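Long-range contacts in major capsid protein (Paramecium bursaria Chlorella virus 1, PDB 5TIP), which self-assembles as trimers into the large icosahedral capsid of this virus, of which it is the major, glycosylated protein: residues N249-P257 and L413-N421; G330-S341 and T346-L357. All blocks are in the same frame, centred on the assembly; numbering follows the deposited sequence.

Contact 1: N249-P257 and L413-N421; sequences NIRLNFNHP and LNIYAKNYN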
loop_
_atom_site.group_PDB
_atom_site.type_symbol
_atom_site.label_atom_id
_atom_site.label_comp_id
_atom_site.label_asym_id
_atom_site.label_seq_id
_atom_site.Cartn_x
_atom_site.Cartn_y
_atom_site.Cartn_z
ATOM N N ASN A 249 -13.089 17.431 30.772
ATOM C CA ASN A 249 -13.877 18.055 29.711
ATOM C C ASN A 249 -13.045 19.200 29.144
ATOM O O ASN A 249 -12.920 20.256 29.771
ATOM C CB ASN A 249 -15.228 18.554 30.218
ATOM C CG ASN A 249 -16.132 17.431 30.680
ATOM O OD1 ASN A 249 -16.194 16.372 30.057
ATOM N ND2 ASN A 249 -16.850 17.663 31.773
ATOM N N ILE A 250 -12.473 18.988 27.965
ATOM C CA ILE A 250 -11.633 19.986 27.317
ATOM C C ILE A 250 -12.502 20.785 26.356
ATOM O O ILE A 250 -13.066 20.230 25.406
ATOM C CB ILE A 250 -10.446 19.338 26.586
ATOM C CG1 ILE A 250 -9.417 18.798 27.584
ATOM C CG2 ILE A 250 -9.789 20.338 25.650
ATOM C CD1 ILE A 250 -9.717 17.411 28.111
ATOM N N ARG A 251 -12.620 22.085 26.611
ATOM C CA ARG A 251 -13.383 22.972 25.740
ATOM C C ARG A 251 -12.585 23.190 24.461
ATOM O O ARG A 251 -11.503 23.785 24.491
ATOM C CB ARG A 251 -13.657 24.292 26.456
ATOM C CG ARG A 251 -14.488 25.306 25.681
ATOM C CD ARG A 251 -15.941 24.870 25.558
ATOM N NE ARG A 251 -16.760 25.873 24.881
ATOM C CZ ARG A 251 -17.399 26.860 25.503
ATOM N NH1 ARG A 251 -17.318 26.979 26.821
ATOM N NH2 ARG A 251 -18.122 27.728 24.809
ATOM N N LEU A 252 -13.104 22.704 23.338
ATOM C CA LEU A 252 -12.413 22.860 22.068
ATOM C C LEU A 252 -12.613 24.274 21.542
ATOM O O LEU A 252 -13.678 24.872 21.712
ATOM C CB LEU A 252 -12.919 21.840 21.047
ATOM C CG LEU A 252 -12.790 20.356 21.405
ATOM C CD1 LEU A 252 -13.333 19.476 20.287
ATOM C CD2 LEU A 252 -11.346 19.995 21.715
ATOM N N ASN A 253 -11.592 24.746 20.888
ATOM C CA ASN A 253 -11.622 26.039 20.343
ATOM C C ASN A 253 -11.171 26.019 18.888
ATOM O O ASN A 253 -10.133 26.468 18.549
ATOM C CB ASN A 253 -10.826 26.979 21.260
ATOM C CG ASN A 253 -10.637 28.328 20.696
ATOM O OD1 ASN A 253 -11.423 28.809 19.964
ATOM N ND2 ASN A 253 -9.583 28.937 21.049
ATOM N N PHE A 254 -12.014 25.455 18.056
ATOM C CA PHE A 254 -11.786 25.330 16.627
ATOM C C PHE A 254 -12.841 26.123 15.865
ATOM O O PHE A 254 -13.869 26.522 16.420
ATOM C CB PHE A 254 -11.811 23.858 16.204
ATOM C CG PHE A 254 -10.771 23.015 16.889
ATOM C CD1 PHE A 254 -9.472 23.472 17.036
ATOM C CD2 PHE A 254 -11.101 21.775 17.407
ATOM C CE1 PHE A 254 -8.518 22.700 17.672
ATOM C CE2 PHE A 254 -10.154 20.999 18.045
ATOM C CZ PHE A 254 -8.861 21.463 18.178
ATOM N N ASN A 255 -12.574 26.349 14.580
ATOM C CA ASN A 255 -13.495 27.064 13.706
ATOM C C ASN A 255 -13.458 26.420 12.328
ATOM O O ASN A 255 -12.695 25.480 12.081
ATOM C CB ASN A 255 -13.156 28.558 13.624
ATOM C CG ASN A 255 -13.310 29.269 14.955
ATOM O OD1 ASN A 255 -12.327 29.673 15.573
ATOM N ND2 ASN A 255 -14.552 29.436 15.397
ATOM N N HIS A 256 -14.310 26.933 11.427
ATOM C CA HIS A 256 -14.361 26.567 10.013
ATOM C C HIS A 256 -14.856 25.136 9.821
ATOM O O HIS A 256 -14.893 24.355 10.781
ATOM C CB HIS A 256 -12.983 26.744 9.369
ATOM C CG HIS A 256 -12.441 28.134 9.473
ATOM N ND1 HIS A 256 -11.223 28.419 10.049
ATOM C CD2 HIS A 256 -12.954 29.323 9.071
ATOM C CE1 HIS A 256 -11.011 29.722 10.005
ATOM N NE2 HIS A 256 -12.044 30.293 9.413
ATOM N N PRO A 257 -15.272 24.761 8.609
ATOM C CA PRO A 257 -15.611 23.354 8.342
ATOM C C PRO A 257 -14.398 22.454 8.528
ATOM O O PRO A 257 -13.399 22.572 7.815
ATOM C CB PRO A 257 -16.087 23.378 6.886
ATOM C CG PRO A 257 -16.566 24.769 6.672
ATOM C CD PRO A 257 -15.650 25.636 7.485
ATOM N N LEU A 413 -1.721 17.079 26.375
ATOM C CA LEU A 413 -2.781 16.685 25.453
ATOM C C LEU A 413 -2.769 17.647 24.270
ATOM O O LEU A 413 -3.090 18.831 24.421
ATOM C CB LEU A 413 -4.140 16.683 26.151
ATOM C CG LEU A 413 -5.374 16.564 25.253
ATOM C CD1 LEU A 413 -5.338 15.273 24.451
ATOM C CD2 LEU A 413 -6.654 16.647 26.074
ATOM N N ASN A 414 -2.395 17.140 23.100
ATOM C CA ASN A 414 -2.358 17.927 21.874
ATOM C C ASN A 414 -3.556 17.552 21.014
ATOM O O ASN A 414 -3.690 16.395 20.608
ATOM C CB ASN A 414 -1.057 17.684 21.110
ATOM C CG ASN A 414 0.174 17.955 21.948
ATOM O OD1 ASN A 414 0.557 19.105 22.157
ATOM N ND2 ASN A 414 0.805 16.892 22.430
ATOM N N ILE A 415 -4.420 18.524 20.736
ATOM C CA ILE A 415 -5.615 18.311 19.928
ATOM C C ILE A 415 -5.459 19.101 18.638
ATOM O O ILE A 415 -5.227 20.317 18.669
ATOM C CB ILE A 415 -6.890 18.721 20.678
ATOM C CG1 ILE A 415 -6.955 18.022 22.036
ATOM C CG2 ILE A 415 -8.122 18.386 19.853
ATOM C CD1 ILE A 415 -8.125 18.451 22.885
ATOM N N TYR A 416 -5.584 18.415 17.506
ATOM C CA TYR A 416 -5.431 19.024 16.195
ATOM C C TYR A 416 -6.749 18.973 15.434
ATOM O O TYR A 416 -7.558 18.059 15.617
ATOM C CB TYR A 416 -4.336 18.325 15.381
ATOM C CG TYR A 416 -2.977 18.373 16.034
ATOM C CD1 TYR A 416 -2.165 19.492 15.910
ATOM C CD2 TYR A 416 -2.508 17.304 16.785
ATOM C CE1 TYR A 416 -0.923 19.543 16.509
ATOM C CE2 TYR A 416 -1.268 17.347 17.389
ATOM C CZ TYR A 416 -0.480 18.469 17.247
ATOM O OH TYR A 416 0.756 18.519 17.846
ATOM N N ALA A 417 -6.952 19.970 14.578
ATOM C CA ALA A 417 -8.117 20.027 13.710
ATOM C C ALA A 417 -7.675 20.462 12.323
ATOM O O ALA A 417 -6.914 21.425 12.186
ATOM C CB ALA A 417 -9.175 20.992 14.258
ATOM N N LYS A 418 -8.163 19.759 11.305
ATOM C CA LYS A 418 -7.868 20.083 9.916
ATOM C C LYS A 418 -9.144 20.654 9.314
ATOM O O LYS A 418 -10.163 19.980 9.256
ATOM C CB LYS A 418 -7.409 18.849 9.141
ATOM C CG LYS A 418 -6.499 19.162 7.963
ATOM C CD LYS A 418 -5.221 19.844 8.422
ATOM C CE LYS A 418 -4.038 19.491 7.542
ATOM N NZ LYS A 418 -4.335 19.638 6.094
ATOM N N ASN A 419 -9.075 21.896 8.859
ATOM C CA ASN A 419 -10.239 22.583 8.323
ATOM C C ASN A 419 -9.968 23.028 6.893
ATOM O O ASN A 419 -8.834 23.007 6.411
ATOM C CB ASN A 419 -10.614 23.793 9.187
ATOM C CG ASN A 419 -9.563 24.884 9.149
ATOM O OD1 ASN A 419 -8.627 24.886 9.947
ATOM N ND2 ASN A 419 -9.714 25.823 8.222
ATOM N N TYR A 420 -11.036 23.436 6.217
ATOM C CA TYR A 420 -10.949 24.011 4.884
ATOM C C TYR A 420 -11.045 25.528 4.957
ATOM O O TYR A 420 -11.636 26.093 5.881
ATOM C CB TYR A 420 -12.053 23.470 3.972
ATOM C CG TYR A 420 -11.784 22.091 3.417
ATOM C CD1 TYR A 420 -10.822 21.895 2.436
ATOM C CD2 TYR A 420 -12.495 20.987 3.866
ATOM C CE1 TYR A 420 -10.574 20.638 1.920
ATOM C CE2 TYR A 420 -12.255 19.726 3.353
ATOM C CZ TYR A 420 -11.290 19.557 2.385
ATOM O OH TYR A 420 -11.043 18.305 1.874
ATOM N N ASN A 421 -10.446 26.185 3.968
ATOM C CA ASN A 421 -10.558 27.625 3.817
ATOM C C ASN A 421 -10.390 27.944 2.338
ATOM O O ASN A 421 -10.027 27.080 1.536
ATOM C CB ASN A 421 -9.529 28.365 4.679
ATOM C CG ASN A 421 -9.969 29.772 5.035
ATOM O OD1 ASN A 421 -10.587 30.466 4.227
ATOM N ND2 ASN A 421 -9.662 30.197 6.255
#

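Contact 2: G330-S341 and T346-L357; sequences GSYFNKVQPYQS and TPAGVYLYSFAL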
loop_
_atom_site.group_PDB
_atom_site.type_symbol
_atom_site.label_atom_id
_atom_site.label_comp_id
_atom_site.label_asym_id
_atom_site.label_seq_id
_atom_site.Cartn_x
_atom_site.Cartn_y
_atom_site.Cartn_z
ATOM N N GLY A 330 -11.050 4.070 23.914
ATOM C CA GLY A 330 -9.914 4.688 23.255
ATOM C C GLY A 330 -9.404 3.885 22.076
ATOM O O GLY A 330 -8.915 4.454 21.097
ATOM N N SER A 331 -9.514 2.557 22.148
ATOM C CA SER A 331 -9.087 1.708 21.042
ATOM C C SER A 331 -9.963 1.884 19.808
ATOM O O SER A 331 -9.517 1.573 18.699
ATOM C CB SER A 331 -9.081 0.244 21.479
ATOM O OG SER A 331 -10.317 -0.113 22.071
ATOM N N TYR A 332 -11.195 2.369 19.977
ATOM C CA TYR A 332 -12.048 2.639 18.824
ATOM C C TYR A 332 -11.480 3.769 17.977
ATOM O O TYR A 332 -11.445 3.674 16.745
ATOM C CB TYR A 332 -13.466 2.975 19.287
ATOM C CG TYR A 332 -14.320 3.634 18.225
ATOM C CD1 TYR A 332 -14.960 2.878 17.252
ATOM C CD2 TYR A 332 -14.490 5.013 18.198
ATOM C CE1 TYR A 332 -15.742 3.477 16.281
ATOM C CE2 TYR A 332 -15.270 5.619 17.230
ATOM C CZ TYR A 332 -15.891 4.845 16.276
ATOM O OH TYR A 332 -16.668 5.445 15.313
ATOM N N PHE A 333 -11.036 4.851 18.620
ATOM C CA PHE A 333 -10.487 5.984 17.887
ATOM C C PHE A 333 -9.092 5.701 17.347
ATOM O O PHE A 333 -8.622 6.428 16.466
ATOM C CB PHE A 333 -10.448 7.219 18.788
ATOM C CG PHE A 333 -11.774 7.566 19.401
ATOM C CD1 PHE A 333 -12.698 8.329 18.707
ATOM C CD2 PHE A 333 -12.093 7.137 20.678
ATOM C CE1 PHE A 333 -13.917 8.650 19.275
ATOM C CE2 PHE A 333 -13.309 7.456 21.250
ATOM C CZ PHE A 333 -14.222 8.213 20.548
ATOM N N ASN A 334 -8.421 4.669 17.857
ATOM C CA ASN A 334 -7.081 4.320 17.404
ATOM C C ASN A 334 -7.084 3.251 16.320
ATOM O O ASN A 334 -6.209 3.260 15.447
ATOM C CB ASN A 334 -6.239 3.845 18.592
ATOM C CG ASN A 334 -4.844 3.408 18.186
ATOM O OD1 ASN A 334 -4.540 2.215 18.152
ATOM N ND2 ASN A 334 -3.985 4.374 17.886
ATOM N N LYS A 335 -8.048 2.334 16.354
ATOM C CA LYS A 335 -8.123 1.230 15.407
ATOM C C LYS A 335 -9.250 1.377 14.398
ATOM O O LYS A 335 -9.021 1.244 13.191
ATOM C CB LYS A 335 -8.295 -0.087 16.175
ATOM C CG LYS A 335 -7.113 -0.457 17.045
ATOM C CD LYS A 335 -7.370 -1.765 17.763
ATOM C CE LYS A 335 -6.181 -2.169 18.607
ATOM N NZ LYS A 335 -6.609 -3.009 19.757
ATOM N N VAL A 336 -10.470 1.655 14.861
ATOM C CA VAL A 336 -11.644 1.555 13.999
ATOM C C VAL A 336 -11.805 2.803 13.146
ATOM O O VAL A 336 -12.044 2.716 11.936
ATOM C CB VAL A 336 -12.899 1.288 14.844
ATOM C CG1 VAL A 336 -14.121 1.156 13.949
ATOM C CG2 VAL A 336 -12.700 0.046 15.668
ATOM N N GLN A 337 -11.708 3.980 13.763
ATOM C CA GLN A 337 -11.778 5.216 12.988
ATOM C C GLN A 337 -10.722 5.266 11.893
ATOM O O GLN A 337 -11.059 5.656 10.761
ATOM C CB GLN A 337 -11.682 6.425 13.925
ATOM C CG GLN A 337 -12.989 6.792 14.596
ATOM C CD GLN A 337 -13.922 7.538 13.670
ATOM O OE1 GLN A 337 -13.483 8.284 12.795
ATOM N NE2 GLN A 337 -15.222 7.345 13.860
ATOM N N PRO A 338 -9.456 4.904 12.137
ATOM C CA PRO A 338 -8.517 4.826 11.006
ATOM C C PRO A 338 -8.842 3.707 10.029
ATOM O O PRO A 338 -8.654 3.882 8.818
ATOM C CB PRO A 338 -7.162 4.609 11.695
ATOM C CG PRO A 338 -7.348 5.141 13.070
ATOM C CD PRO A 338 -8.751 4.776 13.424
ATOM N N TYR A 339 -9.330 2.560 10.512
ATOM C CA TYR A 339 -9.683 1.473 9.602
ATOM C C TYR A 339 -10.790 1.890 8.643
ATOM O O TYR A 339 -10.747 1.558 7.452
ATOM C CB TYR A 339 -10.108 0.232 10.391
ATOM C CG TYR A 339 -10.608 -0.909 9.522
ATOM C CD1 TYR A 339 -9.727 -1.837 8.982
ATOM C CD2 TYR A 339 -11.961 -1.053 9.240
ATOM C CE1 TYR A 339 -10.182 -2.876 8.185
ATOM C CE2 TYR A 339 -12.422 -2.085 8.445
ATOM C CZ TYR A 339 -11.529 -2.994 7.920
ATOM O OH TYR A 339 -11.985 -4.024 7.129
ATOM N N GLN A 340 -11.784 2.625 9.140
ATOM C CA GLN A 340 -12.948 2.966 8.332
ATOM C C GLN A 340 -12.698 4.115 7.365
ATOM O O GLN A 340 -13.421 4.232 6.371
ATOM C CB GLN A 340 -14.133 3.314 9.236
ATOM C CG GLN A 340 -14.705 2.129 9.993
ATOM C CD GLN A 340 -15.858 2.517 10.894
ATOM O OE1 GLN A 340 -16.008 3.682 11.265
ATOM N NE2 GLN A 340 -16.684 1.541 11.249
ATOM N N SER A 341 -11.696 4.958 7.617
ATOM C CA SER A 341 -11.533 6.181 6.844
ATOM C C SER A 341 -10.144 6.392 6.257
ATOM O O SER A 341 -9.997 7.258 5.388
ATOM C CB SER A 341 -11.894 7.403 7.703
ATOM O OG SER A 341 -11.031 7.515 8.822
ATOM N N THR A 346 -2.343 2.693 12.806
ATOM C CA THR A 346 -1.974 3.817 13.641
ATOM C C THR A 346 -1.429 3.314 14.968
ATOM O O THR A 346 -2.089 2.503 15.635
ATOM C CB THR A 346 -3.178 4.739 13.886
ATOM O OG1 THR A 346 -3.594 5.320 12.644
ATOM C CG2 THR A 346 -2.813 5.849 14.855
ATOM N N PRO A 347 -0.243 3.755 15.384
ATOM C CA PRO A 347 0.299 3.303 16.668
ATOM C C PRO A 347 -0.573 3.760 17.827
ATOM O O PRO A 347 -1.301 4.752 17.735
ATOM C CB PRO A 347 1.686 3.955 16.718
ATOM C CG PRO A 347 1.583 5.127 15.797
ATOM C CD PRO A 347 0.662 4.693 14.698
ATOM N N ALA A 348 -0.500 3.009 18.922
ATOM C CA ALA A 348 -1.284 3.334 20.103
ATOM C C ALA A 348 -0.916 4.718 20.623
ATOM O O ALA A 348 0.227 5.168 20.506
ATOM C CB ALA A 348 -1.068 2.283 21.193
ATOM N N GLY A 349 -1.903 5.397 21.202
ATOM C CA GLY A 349 -1.709 6.726 21.731
ATOM C C GLY A 349 -2.072 7.850 20.789
ATOM O O GLY A 349 -2.061 9.014 21.208
ATOM N N VAL A 350 -2.393 7.545 19.535
ATOM C CA VAL A 350 -2.844 8.532 18.562
ATOM C C VAL A 350 -4.289 8.212 18.213
ATOM O O VAL A 350 -4.614 7.067 17.879
ATOM C CB VAL A 350 -1.959 8.537 17.304
ATOM C CG1 VAL A 350 -2.419 9.616 16.339
ATOM C CG2 VAL A 350 -0.503 8.743 17.681
ATOM N N TYR A 351 -5.154 9.221 18.291
ATOM C CA TYR A 351 -6.587 9.020 18.150
ATOM C C TYR A 351 -7.141 9.940 17.072
ATOM O O TYR A 351 -6.594 11.012 16.803
ATOM C CB TYR A 351 -7.310 9.263 19.477
ATOM C CG TYR A 351 -6.711 8.496 20.634
ATOM C CD1 TYR A 351 -7.120 7.200 20.917
ATOM C CD2 TYR A 351 -5.731 9.065 21.437
ATOM C CE1 TYR A 351 -6.572 6.495 21.970
ATOM C CE2 TYR A 351 -5.177 8.365 22.490
ATOM C CZ TYR A 351 -5.603 7.082 22.751
ATOM O OH TYR A 351 -5.056 6.381 23.801
ATOM N N LEU A 352 -8.241 9.504 16.463
ATOM C CA LEU A 352 -8.850 10.208 15.346
ATOM C C LEU A 352 -10.364 10.118 15.441
ATOM O O LEU A 352 -10.910 9.073 15.804
ATOM C CB LEU A 352 -8.383 9.619 14.006
ATOM C CG LEU A 352 -9.111 10.059 12.734
ATOM C CD1 LEU A 352 -8.653 11.442 12.295
ATOM C CD2 LEU A 352 -8.917 9.041 11.621
ATOM N N TYR A 353 -11.036 11.219 15.121
ATOM C CA TYR A 353 -12.460 11.203 14.815
ATOM C C TYR A 353 -12.675 12.003 13.543
ATOM O O TYR A 353 -12.378 13.200 13.502
ATOM C CB TYR A 353 -13.309 11.772 15.954
ATOM C CG TYR A 353 -14.788 11.643 15.669
ATOM C CD1 TYR A 353 -15.435 10.422 15.809
ATOM C CD2 TYR A 353 -15.532 12.733 15.235
ATOM C CE1 TYR A 353 -16.782 10.292 15.537
ATOM C CE2 TYR A 353 -16.883 12.613 14.962
ATOM C CZ TYR A 353 -17.501 11.390 15.116
ATOM O OH TYR A 353 -18.845 11.262 14.846
ATOM N N SER A 354 -13.192 11.344 12.512
ATOM C CA SER A 354 -13.337 11.947 11.197
ATOM C C SER A 354 -14.780 12.369 10.966
ATOM O O SER A 354 -15.709 11.586 11.193
ATOM C CB SER A 354 -12.894 10.970 10.106
ATOM O OG SER A 354 -13.072 11.532 8.819
ATOM N N PHE A 355 -14.963 13.610 10.523
ATOM C CA PHE A 355 -16.247 14.054 10.003
ATOM C C PHE A 355 -16.371 13.803 8.509
ATOM O O PHE A 355 -17.444 14.030 7.942
ATOM C CB PHE A 355 -16.451 15.548 10.278
ATOM C CG PHE A 355 -16.235 15.936 11.711
ATOM C CD1 PHE A 355 -17.187 15.654 12.675
ATOM C CD2 PHE A 355 -15.077 16.592 12.092
ATOM C CE1 PHE A 355 -16.983 16.011 13.991
ATOM C CE2 PHE A 355 -14.868 16.954 13.404
ATOM C CZ PHE A 355 -15.821 16.663 14.356
ATOM N N ALA A 356 -15.304 13.328 7.872
ATOM C CA ALA A 356 -15.246 13.124 6.436
ATOM C C ALA A 356 -15.177 11.640 6.118
ATOM O O ALA A 356 -14.685 10.837 6.916
ATOM C CB ALA A 356 -14.031 13.832 5.828
ATOM N N LEU A 357 -15.674 11.284 4.933
ATOM C CA LEU A 357 -15.585 9.902 4.482
ATOM C C LEU A 357 -14.160 9.536 4.087
ATOM O O LEU A 357 -13.739 8.392 4.286
ATOM C CB LEU A 357 -16.539 9.673 3.310
ATOM C CG LEU A 357 -18.027 9.867 3.607
ATOM C CD1 LEU A 357 -18.820 9.945 2.315
ATOM C CD2 LEU A 357 -18.550 8.748 4.491
HETATM O O HOH W 1 -5.045 2.026 13.501
HETATM O O HOH W 2 -16.597 8.921 11.633
HETATM O O HOH W 3 -15.454 6.335 5.710
#

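Contact 1: N249-P257 and L413-N421
Ile250, Leu252 and Phe254 send their side chains onto Leu413, Ile415 and Ala417 of the strand facing them, and this apolar row makes up most of the contact. Ile250 CD1 and Leu413 CD2 meet tip to tip at 3.8 Å. Ile415 divides its branches: CD1 lies 3.7 Å from Ile250 CG2 and also touches Leu252, whereas CG2, anti to the backbone N, comes in the plane of the Phe254 ring to its edge, 3.6 Å from CZ. One face of that ring takes a CH-pi contact from Ala417, whose CB stands 3.6 Å from the centroid, 6° off the normal.

Polar contacts gather at the other end. Tyr420 N donates to Pro257 O over 3.0 Å, at 158°, and the same oxygen receives a CA-H...O contact from Asn419. Asn419 ND2 bonds to Tyr420 O within its own strand and to Gln229 on strand 223-237, which fixes the amide beside His256.

The CA atoms of Ile250 and Leu413 are 9.6 Å apart, those of Phe254 and Ala417 7.1 Å, the chains converging toward Pro257. From Ile250 to Phe254 sheet faces sheet through side chains, as in the jelly-roll beta-sandwich of hexon-clan capsid proteins.

Contact 2: G330-S341 and T346-L357
The contact belongs to a helix laid across the edge of a beta-sheet: helix 330-341 crosses strand 350-354 at 58°, their axes approaching to 6.1 Å. Asn334 ties the helix to the type II turn from Pro347 to Val350. With CG anti to the backbone N (chi1 178°), its ND2 reaches two carbonyls, Val350 O at 2.8 Å, almost straight and in the carbonyl plane, and Pro347 O at 2.7 Å, from above the plane of the Pro347 carbonyl. The amide's OD1 is held by Arg130 of the third subunit, so both ends of the group are engaged.

Phe333 O accepts from Leu352 N, a bond made where the helix widens into a pi-type turn. In the jelly-roll domain this strand pairs with strand 257-266, and the helix offers Phe333 O and Gln337 OE1 to the N-H groups of Leu352 and Ser354, much as a further strand might. A bend at chi2 (-78°) lays the Gln337 amide against Tyr353 and Ser354, OE1 taking Ser354 N at 3.1 Å, while NE2 turns back to Tyr332 OH of its own helix and to a water that also binds Ser354 O.

Van der Waals contacts surround these bonds. Phe333 CB meets Tyr351 CB at 3.8 Å, and the Tyr351 ring turns its edge to Gly330 O, 3.2 Å from CE1. Leu352 CD2 lies 3.8 Å from Ser341 OG, whose hydroxyl donates to Gln337 O.

In the fold
Both contacts are buried and reach the same antiparallel sheet through strand 257-266, which pairs with strand 412-426 of contact 1 and strand 350-354 of contact 2. Their centres lie about 16 Å apart, and in sequence both segments of contact 2 fall between those of contact 1. Contact 1 spans the sandwich interior, so its chemistry is largely aliphatic and aromatic, with a backbone bond at one end. Contact 2 sets a helix against a strand of that sheet and relies on side-chain amides, carbonyls and waters. It also faces the trimer interface, where the third subunit binds the helix; the second subunit packs against parts of both contacts.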